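Local coordinates for maltose/maltodextrin-binding protein (Thermus thermophilus, PDB 2GH9) that binds maltotriose and probably delivers such maltodextrins to an uptake system, as a two-lobed periplasmic binding protein, at residues F160-A165 against L196-D201; K164-E169 against P256-P261; L185-E190 against E368-E373. All blocks are in the same frame, centred on the assembly; numbering follows the deposited sequence.

Contact 1. Residues F160-A165 against L196-D201; sequences FGFFKA and LQFIKD
Phe162 and Phe198 form the close-packed part of this helix pair, meeting as a T-shaped aromatic pair with their planes at 73°. The edge of Phe198 is turned to a face of Phe162, and a single ring carbon does the work: Phe198 CE2 stands 3.5 Å above the Phe162 plane, over its centre, nearly equally far from all six ring carbons. Phe198 can reach this spot because its CG lies anti to the backbone N (chi1 169°), which swings the ring off its helix toward the partner.

Beside this pair, at Phe163, the contacts are longer and purely aliphatic on one side. Phe163 CZ touches the methyl Leu196 CD2 at 3.9 Å, while the neighbouring ring atom Phe163 CE2 rests on Ile199 CD1. Ile199 also leans on the first ring through its CG1, so it bridges the two phenylalanines. On the solvent side, Gln197 and Asp201 take no part in the packing; Gln197 NE2 instead gives a hydrogen bond of 3.0 Å to Asp201 OD1, tilted above the carboxylate plane.

The short helix axes pass 10.1 Å apart, leaving room for large side chains between them. Phe252 beside Phe162 and Trp131 beside Phe198 extend the rings into an aromatic cluster, a helix-helix core within one lobe of the periplasmic binding protein fold.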
loop_
_atom_site.group_PDB
_atom_site.type_symbol
_atom_site.label_atom_id
_atom_site.label_comp_id
_atom_site.label_asym_id
_atom_site.label_seq_id
_atom_site.Cartn_x
_atom_site.Cartn_y
_atom_site.Cartn_z
ATOM N N PHE A 160 -3.180 5.135 8.867
ATOM C CA PHE A 160 -2.696 4.230 9.897
ATOM C C PHE A 160 -1.505 4.795 10.677
ATOM O O PHE A 160 -1.445 4.643 11.890
ATOM C CB PHE A 160 -2.362 2.827 9.379
ATOM C CG PHE A 160 -1.685 1.980 10.420
ATOM C CD1 PHE A 160 -2.397 1.535 11.529
ATOM C CD2 PHE A 160 -0.328 1.696 10.341
ATOM C CE1 PHE A 160 -1.778 0.784 12.505
ATOM C CE2 PHE A 160 0.296 0.959 11.337
ATOM C CZ PHE A 160 -0.436 0.504 12.420
ATOM N N GLY A 161 -0.570 5.466 10.003
ATOM C CA GLY A 161 0.607 5.999 10.674
ATOM C C GLY A 161 0.304 6.921 11.838
ATOM O O GLY A 161 1.022 6.931 12.836
ATOM N N PHE A 162 -0.762 7.686 11.708
ATOM C CA PHE A 162 -1.257 8.510 12.813
ATOM C C PHE A 162 -1.858 7.627 13.928
ATOM O O PHE A 162 -1.674 7.899 15.108
ATOM C CB PHE A 162 -2.293 9.518 12.306
ATOM C CG PHE A 162 -1.816 10.348 11.159
ATOM C CD1 PHE A 162 -0.533 10.869 11.149
ATOM C CD2 PHE A 162 -2.669 10.637 10.090
ATOM C CE1 PHE A 162 -0.076 11.637 10.082
ATOM C CE2 PHE A 162 -2.236 11.405 9.036
ATOM C CZ PHE A 162 -0.926 11.902 9.018
ATOM N N PHE A 163 -2.542 6.558 13.557
ATOM C CA PHE A 163 -3.055 5.614 14.553
ATOM C C PHE A 163 -1.911 4.934 15.339
ATOM O O PHE A 163 -1.993 4.789 16.563
ATOM C CB PHE A 163 -4.013 4.584 13.922
ATOM C CG PHE A 163 -5.422 5.101 13.708
ATOM C CD1 PHE A 163 -6.477 4.665 14.515
ATOM C CD2 PHE A 163 -5.700 5.983 12.673
ATOM C CE1 PHE A 163 -7.786 5.117 14.302
ATOM C CE2 PHE A 163 -7.009 6.450 12.456
ATOM C CZ PHE A 163 -8.055 5.994 13.282
ATOM N N LYS A 164 -0.846 4.567 14.630
ATOM C CA LYS A 164 0.379 4.028 15.231
ATOM C C LYS A 164 1.069 5.035 16.168
ATOM O O LYS A 164 1.384 4.701 17.319
ATOM C CB LYS A 164 1.343 3.542 14.135
ATOM C CG LYS A 164 2.601 2.851 14.668
ATOM C CD LYS A 164 3.259 1.981 13.607
ATOM C CE LYS A 164 4.390 1.158 14.193
ATOM N NZ LYS A 164 3.880 0.208 15.190
ATOM N N ALA A 165 1.263 6.264 15.706
ATOM C CA ALA A 165 1.809 7.311 16.561
ATOM C C ALA A 165 1.033 7.412 17.905
ATOM O O ALA A 165 1.631 7.440 18.983
ATOM C CB ALA A 165 1.816 8.658 15.837
ATOM N N LEU A 196 -8.385 10.262 15.272
ATOM C CA LEU A 196 -9.464 10.918 14.523
ATOM C C LEU A 196 -9.553 12.428 14.779
ATOM O O LEU A 196 -9.862 13.191 13.857
ATOM C CB LEU A 196 -10.816 10.279 14.832
ATOM C CG LEU A 196 -11.072 8.872 14.300
ATOM C CD1 LEU A 196 -12.556 8.511 14.543
ATOM C CD2 LEU A 196 -10.698 8.790 12.822
ATOM N N GLN A 197 -9.273 12.857 16.006
ATOM C CA GLN A 197 -9.189 14.309 16.305
ATOM C C GLN A 197 -8.035 15.014 15.564
ATOM O O GLN A 197 -8.209 16.089 14.983
ATOM C CB GLN A 197 -9.049 14.522 17.813
ATOM C CG GLN A 197 -9.289 15.972 18.262
ATOM C CD GLN A 197 -10.640 16.529 17.793
ATOM O OE1 GLN A 197 -11.695 16.005 18.143
ATOM N NE2 GLN A 197 -10.602 17.564 16.983
ATOM N N PHE A 198 -6.853 14.405 15.561
ATOM C CA PHE A 198 -5.747 14.944 14.762
ATOM C C PHE A 198 -6.104 15.028 13.267
ATOM O O PHE A 198 -5.810 16.045 12.596
ATOM C CB PHE A 198 -4.468 14.118 14.945
ATOM C CG PHE A 198 -3.402 14.470 13.960
ATOM C CD1 PHE A 198 -2.772 15.689 14.038
ATOM C CD2 PHE A 198 -3.065 13.609 12.928
ATOM C CE1 PHE A 198 -1.823 16.058 13.111
ATOM C CE2 PHE A 198 -2.116 13.974 11.991
ATOM C CZ PHE A 198 -1.484 15.192 12.089
ATOM N N ILE A 199 -6.727 13.962 12.745
ATOM C CA ILE A 199 -7.165 13.968 11.352
ATOM C C ILE A 199 -8.205 15.075 11.129
ATOM O O ILE A 199 -8.079 15.840 10.181
ATOM C CB ILE A 199 -7.656 12.589 10.848
ATOM C CG1 ILE A 199 -6.514 11.565 10.886
ATOM C CG2 ILE A 199 -8.219 12.720 9.414
ATOM C CD1 ILE A 199 -6.952 10.099 10.966
ATOM N N LYS A 200 -9.187 15.196 12.013
ATOM C CA LYS A 200 -10.100 16.365 11.956
ATOM C C LYS A 200 -9.360 17.699 11.934
ATOM O O LYS A 200 -9.658 18.574 11.112
ATOM C CB LYS A 200 -11.089 16.364 13.114
ATOM C CG LYS A 200 -12.223 15.432 12.916
ATOM C CD LYS A 200 -13.164 15.387 14.144
ATOM C CE LYS A 200 -14.037 16.639 14.283
ATOM N NZ LYS A 200 -14.908 16.496 15.505
ATOM N N ASP A 201 -8.374 17.828 12.820
ATOM C CA ASP A 201 -7.614 19.062 12.966
ATOM C C ASP A 201 -6.883 19.426 11.698
ATOM O O ASP A 201 -6.653 20.598 11.449
ATOM C CB ASP A 201 -6.601 18.979 14.126
ATOM C CG ASP A 201 -7.256 18.916 15.500
ATOM O OD1 ASP A 201 -8.481 19.143 15.623
ATOM O OD2 ASP A 201 -6.529 18.629 16.480
#

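Contact 2. Residues K164-E169 against P256-P261; sequences KAFGAE and PGAKNP
Phe166 lays its ring against the loop at Ala258, and the first torsion of Phe166 helps to explain the fit. With CG set beside the backbone N (chi1 -75°), the ring leaves the last turn of its helix and brings one face under the methyl of Ala258, whose CB sits 3.8 Å from the ring centroid in a CH-pi contact displaced toward the rim. The far end of the ring meets backbone instead: Pro256 O sits at the ring edge, near its plane, 3.6 Å from Phe166 CZ. With an alanine here in place of Phe166, the Ala258 methyl is likely to lose its aromatic support and a gap to open between helix end and loop.

Ala258 CB is also pressed against Ala165 CB at 3.5 Å, tighter than usual for two carbons. Beside this pair Asn260 N donates to Ala165 O over 2.9 Å. A water links Phe166 O to Lys259 N.

Lys259 starts with CG wedged between its backbone N and carbonyl carbon (chi1 62°), then runs extended until CE passes 3.7 Å from Gly167 CA. Gly167 closes the helix in a Schellman motif. Lys164 is extended as far as CE and turns only at its last torsion, where NZ donates to Glu169 O at 3.0 Å and pairs with the Glu169 carboxylate.

The loop, running from strand 247-250 to strand 265-273, thus packs against the C-terminal end of helix 156-166, while Lys194 and Phe198 of helix 189-204 touch the Phe166 ring.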
loop_
_atom_site.group_PDB
_atom_site.type_symbol
_atom_site.label_atom_id
_atom_site.label_comp_id
_atom_site.label_asym_id
_atom_site.label_seq_id
_atom_site.Cartn_x
_atom_site.Cartn_y
_atom_site.Cartn_z
ATOM N N LYS A 164 -0.846 4.567 14.630
ATOM C CA LYS A 164 0.379 4.028 15.231
ATOM C C LYS A 164 1.069 5.035 16.168
ATOM O O LYS A 164 1.384 4.701 17.319
ATOM C CB LYS A 164 1.343 3.542 14.135
ATOM C CG LYS A 164 2.601 2.851 14.668
ATOM C CD LYS A 164 3.259 1.981 13.607
ATOM C CE LYS A 164 4.390 1.158 14.193
ATOM N NZ LYS A 164 3.880 0.208 15.190
ATOM N N ALA A 165 1.263 6.264 15.706
ATOM C CA ALA A 165 1.809 7.311 16.561
ATOM C C ALA A 165 1.033 7.412 17.905
ATOM O O ALA A 165 1.631 7.440 18.983
ATOM C CB ALA A 165 1.816 8.658 15.837
ATOM N N PHE A 166 -0.296 7.433 17.833
ATOM C CA PHE A 166 -1.132 7.605 19.026
ATOM C C PHE A 166 -1.307 6.341 19.879
ATOM O O PHE A 166 -1.864 6.418 20.974
ATOM C CB PHE A 166 -2.496 8.196 18.659
ATOM C CG PHE A 166 -2.450 9.659 18.332
ATOM C CD1 PHE A 166 -2.251 10.606 19.344
ATOM C CD2 PHE A 166 -2.619 10.100 17.039
ATOM C CE1 PHE A 166 -2.209 11.946 19.060
ATOM C CE2 PHE A 166 -2.594 11.447 16.752
ATOM C CZ PHE A 166 -2.375 12.377 17.779
ATOM N N GLY A 167 -0.824 5.192 19.402
ATOM C CA GLY A 167 -0.593 4.034 20.283
ATOM C C GLY A 167 -0.978 2.657 19.781
ATOM O O GLY A 167 -0.900 1.702 20.541
ATOM N N ALA A 168 -1.430 2.548 18.531
ATOM C CA ALA A 168 -1.786 1.249 17.932
ATOM C C ALA A 168 -0.549 0.608 17.312
ATOM O O ALA A 168 -0.014 1.137 16.356
ATOM C CB ALA A 168 -2.891 1.429 16.855
ATOM N N GLU A 169 -0.081 -0.508 17.870
ATOM C CA GLU A 169 1.064 -1.247 17.291
ATOM C C GLU A 169 0.727 -1.722 15.869
ATOM O O GLU A 169 1.501 -1.569 14.934
ATOM C CB GLU A 169 1.412 -2.444 18.183
ATOM C CG GLU A 169 2.503 -3.376 17.664
ATOM C CD GLU A 169 3.797 -2.659 17.262
ATOM O OE1 GLU A 169 4.197 -1.665 17.914
ATOM O OE2 GLU A 169 4.429 -3.111 16.280
ATOM N N PRO A 256 1.224 15.992 16.782
ATOM C CA PRO A 256 1.318 16.549 18.121
ATOM C C PRO A 256 0.396 15.790 19.095
ATOM O O PRO A 256 -0.741 15.462 18.752
ATOM C CB PRO A 256 0.861 17.996 17.924
ATOM C CG PRO A 256 -0.054 17.937 16.738
ATOM C CD PRO A 256 0.541 16.901 15.842
ATOM N N GLY A 257 0.901 15.481 20.286
ATOM C CA GLY A 257 0.152 14.700 21.280
ATOM C C GLY A 257 0.353 13.184 21.237
ATOM O O GLY A 257 -0.030 12.486 22.185
ATOM N N ALA A 258 0.921 12.676 20.141
ATOM C CA ALA A 258 1.189 11.245 19.974
ATOM C C ALA A 258 2.403 10.819 20.797
ATOM O O ALA A 258 3.455 11.442 20.742
ATOM C CB ALA A 258 1.386 10.895 18.492
ATOM N N LYS A 259 2.222 9.762 21.575
ATOM C CA LYS A 259 3.277 9.216 22.437
ATOM C C LYS A 259 4.358 8.418 21.707
ATOM O O LYS A 259 5.455 8.235 22.240
ATOM C CB LYS A 259 2.657 8.329 23.521
ATOM C CG LYS A 259 1.902 7.103 23.003
ATOM C CD LYS A 259 1.231 6.367 24.117
ATOM C CE LYS A 259 0.736 5.010 23.644
ATOM N NZ LYS A 259 -0.125 4.314 24.663
ATOM N N ASN A 260 4.037 7.941 20.498
ATOM C CA ASN A 260 4.959 7.151 19.685
ATOM C C ASN A 260 5.251 7.798 18.339
ATOM O O ASN A 260 4.440 8.601 17.849
ATOM C CB ASN A 260 4.401 5.744 19.499
ATOM C CG ASN A 260 4.331 4.983 20.802
ATOM O OD1 ASN A 260 5.072 5.287 21.741
ATOM N ND2 ASN A 260 3.455 4.005 20.874
ATOM N N PRO A 261 6.411 7.468 17.734
ATOM C CA PRO A 261 6.639 8.004 16.398
ATOM C C PRO A 261 5.611 7.577 15.330
ATOM O O PRO A 261 4.994 6.512 15.425
ATOM C CB PRO A 261 8.062 7.519 16.059
ATOM C CG PRO A 261 8.700 7.306 17.404
ATOM C CD PRO A 261 7.586 6.703 18.212
HETATM O O HOH W 1 -0.661 9.199 22.233
#

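Contact 3. Residues L185-E190 against E368-E373; sequences LLIGGE and EDMVAE
No polar bond crosses between Ile187 and Met370 or anywhere else in this contact; the one polar atom it buries, Ile187 O, has no partner in the model, and carbon groups crowd it instead. The methyl Met370 CE comes to 3.5 Å of Ile187 O, and Phe163 CE1 approaches the same oxygen at 3.4 Å. Being attached to sulfur, that methyl is probably slightly polarised and so a tolerable neighbour for a carbonyl.

Met370 is extended through its first two torsions, then bends at the thioether (chi3 90°), and this turn carries CE across the end of Ile187. The two side chains lie roughly perpendicular, with Ile187 CD1 at 3.9 Å from Met370 CE.

Val371 supplies the second point of contact through one branch. Val371 CG2 lies over the backbone at Gly188, 3.7 Å from Gly188 CA, while the same methyl meets Leu185 CD1 at 4.1 Å as the two side chains run antiparallel alongside one another. The absence of a side chain at Gly188 is what allows the approach, since a beta carbon built there would collide with Val371 CG2.

Helix 341-357 completes the apolar layer, with Val344 and Trp348 against Ile187 and Ala351 against Met370. The contact thereby packs C-terminal helix 363-378 against the turn leading into helix 189-204, with a bound glucose unit about 11 Å from the Ile187 side chain, consistent with a periplasmic binding protein whose C-terminal helices pack on a lobe near the sugar cleft.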
loop_
_atom_site.group_PDB
_atom_site.type_symbol
_atom_site.label_atom_id
_atom_site.label_comp_id
_atom_site.label_asym_id
_atom_site.label_seq_id
_atom_site.Cartn_x
_atom_site.Cartn_y
_atom_site.Cartn_z
ATOM N N LEU A 185 -9.034 -5.425 18.723
ATOM C CA LEU A 185 -8.594 -4.272 17.940
ATOM C C LEU A 185 -7.666 -3.409 18.779
ATOM O O LEU A 185 -7.775 -3.395 20.008
ATOM C CB LEU A 185 -9.762 -3.397 17.494
ATOM C CG LEU A 185 -10.645 -3.783 16.312
ATOM C CD1 LEU A 185 -11.683 -2.686 16.126
ATOM C CD2 LEU A 185 -9.854 -3.988 15.032
ATOM N N LEU A 186 -6.757 -2.701 18.103
ATOM C CA LEU A 186 -5.894 -1.705 18.738
ATOM C C LEU A 186 -6.139 -0.290 18.207
ATOM O O LEU A 186 -5.528 0.663 18.691
ATOM C CB LEU A 186 -4.418 -2.086 18.562
ATOM C CG LEU A 186 -3.984 -3.295 19.384
ATOM C CD1 LEU A 186 -2.555 -3.671 19.087
ATOM C CD2 LEU A 186 -4.193 -3.017 20.881
ATOM N N ILE A 187 -7.063 -0.156 17.256
ATOM C CA ILE A 187 -7.319 1.125 16.593
ATOM C C ILE A 187 -8.583 1.836 17.096
ATOM O O ILE A 187 -8.967 2.868 16.566
ATOM C CB ILE A 187 -7.338 0.966 15.045
ATOM C CG1 ILE A 187 -8.389 -0.054 14.597
ATOM C CG2 ILE A 187 -5.925 0.565 14.548
ATOM C CD1 ILE A 187 -8.889 0.159 13.139
ATOM N N GLY A 188 -9.228 1.265 18.118
ATOM C CA GLY A 188 -10.365 1.895 18.779
ATOM C C GLY A 188 -9.936 2.519 20.096
ATOM O O GLY A 188 -8.733 2.718 20.349
ATOM N N GLY A 189 -10.928 2.844 20.932
ATOM C CA GLY A 189 -10.673 3.422 22.252
ATOM C C GLY A 189 -9.975 4.760 22.176
ATOM O O GLY A 189 -10.255 5.549 21.283
ATOM N N GLU A 190 -9.053 5.004 23.108
ATOM C CA GLU A 190 -8.363 6.294 23.198
ATOM C C GLU A 190 -7.479 6.571 21.991
ATOM O O GLU A 190 -7.409 7.713 21.542
ATOM C CB GLU A 190 -7.503 6.390 24.464
ATOM C CG GLU A 190 -8.299 6.689 25.726
ATOM C CD GLU A 190 -9.174 7.922 25.575
ATOM O OE1 GLU A 190 -8.675 8.945 25.030
ATOM O OE2 GLU A 190 -10.362 7.860 25.985
ATOM N N GLU A 368 -16.539 4.207 18.919
ATOM C CA GLU A 368 -17.323 3.134 19.554
ATOM C C GLU A 368 -18.097 2.313 18.516
ATOM O O GLU A 368 -18.042 1.082 18.522
ATOM C CB GLU A 368 -18.285 3.696 20.623
ATOM C CG GLU A 368 -17.605 4.034 21.958
ATOM C CD GLU A 368 -18.532 4.707 22.996
ATOM O OE1 GLU A 368 -19.667 5.125 22.664
ATOM O OE2 GLU A 368 -18.088 4.821 24.159
ATOM N N ASP A 369 -18.795 3.012 17.630
ATOM C CA ASP A 369 -19.576 2.406 16.557
ATOM C C ASP A 369 -18.696 1.654 15.551
ATOM O O ASP A 369 -19.054 0.558 15.105
ATOM C CB ASP A 369 -20.391 3.476 15.813
ATOM C CG ASP A 369 -21.465 4.161 16.701
ATOM O OD1 ASP A 369 -21.767 3.671 17.826
ATOM O OD2 ASP A 369 -21.996 5.210 16.259
ATOM N N MET A 370 -17.550 2.245 15.194
ATOM C CA MET A 370 -16.571 1.578 14.331
ATOM C C MET A 370 -16.192 0.224 14.913
ATOM O O MET A 370 -16.288 -0.799 14.233
ATOM C CB MET A 370 -15.313 2.444 14.185
ATOM C CG MET A 370 -14.175 1.820 13.346
ATOM S SD MET A 370 -12.620 2.725 13.553
ATOM C CE MET A 370 -11.870 1.873 14.933
ATOM N N VAL A 371 -15.753 0.241 16.169
ATOM C CA VAL A 371 -15.397 -0.967 16.913
ATOM C C VAL A 371 -16.560 -1.985 16.970
ATOM O O VAL A 371 -16.344 -3.201 16.831
ATOM C CB VAL A 371 -14.949 -0.616 18.363
ATOM C CG1 VAL A 371 -14.835 -1.874 19.219
ATOM C CG2 VAL A 371 -13.618 0.162 18.349
ATOM N N ALA A 372 -17.778 -1.475 17.181
ATOM C CA ALA A 372 -18.992 -2.310 17.227
ATOM C C ALA A 372 -19.270 -2.980 15.877
ATOM O O ALA A 372 -19.473 -4.192 15.820
ATOM C CB ALA A 372 -20.183 -1.481 17.653
ATOM N N GLU A 373 -19.269 -2.178 14.811
ATOM C CA GLU A 373 -19.399 -2.653 13.419
ATOM C C GLU A 373 -18.379 -3.713 12.998
ATOM O O GLU A 373 -18.740 -4.688 12.335
ATOM C CB GLU A 373 -19.277 -1.482 12.451
ATOM C CG GLU A 373 -20.484 -0.568 12.419
ATOM C CD GLU A 373 -20.347 0.568 11.415
ATOM O OE1 GLU A 373 -19.557 0.444 10.444
ATOM O OE2 GLU A 373 -21.043 1.594 11.593
#

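Contact 1 is core, contact 2 lies at the surface and contact 3 is partly buried, intermediate between the other two. Contacts 1 and 2 share helix 156-166, using its middle and its end, and they meet where Phe198 packs on both Phe166 and Pro256. Helix 189-204 joins contacts 1 and 3, the latter at the turn before it. Their chemistry follows their place: an edge-to-face ring pair and aliphatic side chains pack in contact 1, aliphatic and thioether groups fill contact 3, and a hydrogen bond across the two segments and a bridging water are found only in contact 2. Ala168 touches Leu186 and Ile187, and Phe163 of contact 1 packs on Ile187, so the three form one connected region.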